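Local coordinates for protein exosome complex component Rrp41 (Archaeoglobus fulgidus, PDB 3M7N) that probably degrades RNA from the 3' end as a catalytic subunit of the archaeal exosome and may also synthesise heteromeric RNA tails, at residues E[93-96]-E[97-100]. The protein carries 1 engineered substitution. Sequence-based numbering, arbitrary orientation.
With nucleotides of chain L.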
loop_
_atom_site.group_PDB
_atom_site.type_symbol
_atom_site.label_atom_id
_atom_site.label_comp_id
_atom_site.label_asym_id
_atom_site.label_seq_id
_atom_site.Cartn_x
_atom_site.Cartn_y
_atom_site.Cartn_z
ATOM N N GLY E 93 -2.877 -4.553 -15.914
ATOM C CA GLY E 93 -2.638 -3.472 -14.975
ATOM C C GLY E 93 -2.986 -2.122 -15.575
ATOM O O GLY E 93 -2.976 -1.959 -16.798
ATOM N N PRO E 94 -3.295 -1.141 -14.717
ATOM C CA PRO E 94 -3.746 0.144 -15.242
ATOM C C PRO E 94 -2.567 0.904 -15.805
ATOM O O PRO E 94 -1.465 0.831 -15.265
ATOM C CB PRO E 94 -4.280 0.875 -14.003
ATOM C CG PRO E 94 -4.244 -0.132 -12.876
ATOM C CD PRO E 94 -3.191 -1.124 -13.252
ATOM N N ASP E 95 -2.802 1.595 -16.910
ATOM C CA ASP E 95 -1.862 2.576 -17.397
ATOM C C ASP E 95 -2.483 3.968 -17.240
ATOM O O ASP E 95 -3.609 4.121 -16.759
ATOM C CB ASP E 95 -1.453 2.272 -18.845
ATOM C CG ASP E 95 -2.632 2.252 -19.812
ATOM O OD1 ASP E 95 -2.415 1.867 -20.973
ATOM O OD2 ASP E 95 -3.760 2.627 -19.438
ATOM N N ARG E 96 -1.746 4.986 -17.631
ATOM C CA ARG E 96 -2.221 6.345 -17.447
ATOM C C ARG E 96 -3.518 6.601 -18.214
ATOM O O ARG E 96 -4.442 7.230 -17.695
ATOM C CB ARG E 96 -1.109 7.323 -17.825
ATOM C CG ARG E 96 0.106 7.116 -16.948
ATOM C CD ARG E 96 1.354 7.673 -17.556
ATOM N NE ARG E 96 1.475 9.096 -17.289
ATOM C CZ ARG E 96 1.611 10.011 -18.242
ATOM N NH1 ARG E 96 1.646 9.635 -19.514
ATOM N NH2 ARG E 96 1.717 11.297 -17.923
ATOM N N ARG E 97 -3.592 6.067 -19.428
ATOM C CA ARG E 97 -4.782 6.204 -20.261
ATOM C C ARG E 97 -6.017 5.578 -19.583
ATOM O O ARG E 97 -7.076 6.204 -19.520
ATOM C CB ARG E 97 -4.533 5.619 -21.663
ATOM C CG ARG E 97 -5.776 5.533 -22.523
ATOM C CD ARG E 97 -5.496 4.888 -23.875
ATOM N NE ARG E 97 -6.731 4.685 -24.625
ATOM C CZ ARG E 97 -7.507 3.605 -24.526
ATOM N NH1 ARG E 97 -8.617 3.513 -25.249
ATOM N NH2 ARG E 97 -7.181 2.616 -23.705
ATOM N N SER E 98 -5.873 4.363 -19.055
ATOM C CA SER E 98 -6.974 3.701 -18.363
ATOM C C SER E 98 -7.336 4.450 -17.100
ATOM O O SER E 98 -8.507 4.493 -16.698
ATOM C CB SER E 98 -6.613 2.263 -17.998
ATOM O OG SER E 98 -6.452 1.456 -19.150
ATOM N N ILE E 99 -6.329 5.027 -16.455
ATOM C CA ILE E 99 -6.584 5.775 -15.235
ATOM C C ILE E 99 -7.411 7.025 -15.558
ATOM O O ILE E 99 -8.373 7.363 -14.870
ATOM C CB ILE E 99 -5.266 6.118 -14.507
ATOM C CG1 ILE E 99 -4.653 4.833 -13.933
ATOM C CG2 ILE E 99 -5.517 7.132 -13.400
ATOM C CD1 ILE E 99 -3.285 4.999 -13.367
ATOM N N GLU E 100 -7.040 7.685 -16.638
ATOM C CA GLU E 100 -7.731 8.885 -17.075
ATOM C C GLU E 100 -9.157 8.562 -17.498
ATOM O O GLU E 100 -10.100 9.250 -17.116
ATOM C CB GLU E 100 -6.960 9.502 -18.237
ATOM C CG GLU E 100 -6.912 10.997 -18.199
ATOM C CD GLU E 100 -7.779 11.612 -19.265
ATOM O OE1 GLU E 100 -7.221 12.131 -20.265
ATOM O OE2 GLU E 100 -9.019 11.560 -19.098
ATOM P P C L 6 -8.079 6.329 -27.810
ATOM O OP1 C L 6 -9.410 6.921 -28.085
ATOM O OP2 C L 6 -7.341 6.752 -26.594
ATOM O "O5'" C L 6 -8.200 4.725 -27.840
ATOM C "C5'" C L 6 -8.880 4.126 -28.947
ATOM C "C4'" C L 6 -8.334 2.760 -29.318
ATOM O "O4'" C L 6 -6.886 2.762 -29.404
ATOM C "C3'" C L 6 -8.581 1.636 -28.326
ATOM O "O3'" C L 6 -9.963 1.284 -28.298
ATOM C "C2'" C L 6 -7.700 0.573 -28.969
ATOM O "O2'" C L 6 -8.258 0.011 -30.149
ATOM C "C1'" C L 6 -6.463 1.409 -29.310
ATOM N N1 C L 6 -5.407 1.258 -28.273
ATOM C C2 C L 6 -4.579 0.136 -28.336
ATOM O O2 C L 6 -4.742 -0.678 -29.254
ATOM N N3 C L 6 -3.618 -0.025 -27.395
ATOM C C4 C L 6 -3.474 0.882 -26.424
ATOM N N4 C L 6 -2.506 0.674 -25.517
ATOM C C5 C L 6 -4.317 2.036 -26.348
ATOM C C6 C L 6 -5.264 2.181 -27.281
ATOM P P C L 4 0.883 8.361 -22.585
ATOM O OP1 C L 4 0.204 9.247 -21.604
ATOM O OP2 C L 4 0.868 6.892 -22.400
ATOM O "O5'" C L 4 0.325 8.669 -24.059
ATOM C "C5'" C L 4 0.252 10.009 -24.549
ATOM C "C4'" C L 4 -0.125 10.036 -26.020
ATOM O "O4'" C L 4 0.975 9.557 -26.830
ATOM C "C3'" C L 4 -1.283 9.131 -26.417
ATOM O "O3'" C L 4 -2.530 9.739 -26.132
ATOM C "C2'" C L 4 -1.061 9.029 -27.918
ATOM O "O2'" C L 4 -1.476 10.182 -28.620
ATOM C "C1'" C L 4 0.453 8.883 -27.967
ATOM N N1 C L 4 0.791 7.435 -27.924
ATOM C C2 C L 4 0.800 6.723 -29.125
ATOM O O2 C L 4 0.548 7.340 -30.168
ATOM N N3 C L 4 1.094 5.395 -29.106
ATOM C C4 C L 4 1.353 4.791 -27.943
ATOM N N4 C L 4 1.635 3.484 -27.966
ATOM C C5 C L 4 1.338 5.497 -26.700
ATOM C C6 C L 4 1.051 6.804 -26.737
#
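D95 caps the first turn of helix 96-110 by folding its carboxylate forward onto S98. One oxygen, OD2, takes two bonds: the backbone N of S98 lies 2.8 Å from it, nearly in line with its C-O bond, and OG of S98 gives its proton to the same OD2 over 2.9 Å, from above the carboxylate plane and from the opposite face. With CG set between the backbone N and the carbonyl carbon (chi1 59°), OD2 is brought to the S98 amide; the other oxygen, OD1, forms a salt bridge with K90. Replacing D95 by alanine takes both oxygens away, and would probably leave the amide and hydroxyl of S98 without this acceptor and K90 without this salt bridge. Two backbone bonds complete the turn, I99 N to D95 O and E100 N to R96 O.

This N-cap opens the helix that follows strand 74-81 in the RNase PH-type domain, and its first two residues face bound RNA. The extended R97 side chain, CG anti to the backbone N (chi1 171°), meets nucleotide C6 of chain L. Its NE donates almost straight (172°) to OP2 of that nucleotide, in the guanidinium plane. NH1 of R97 reaches O5' of the same nucleotide at 2.9 Å on a more bent path, and ring atom C6 of that nucleotide's base lies over one guanidinium face. NH1 of R96 comes to 2.6 Å from OP1 of nucleotide C4 of chain L, which approaches the guanidinium obliquely.

E100 points its carboxylate elsewhere, into a salt bridge with R107 of the neighbouring exonuclease 2 chain. The apolar contact is between CB of P94 and CG1 of I99, 4.0 Å apart.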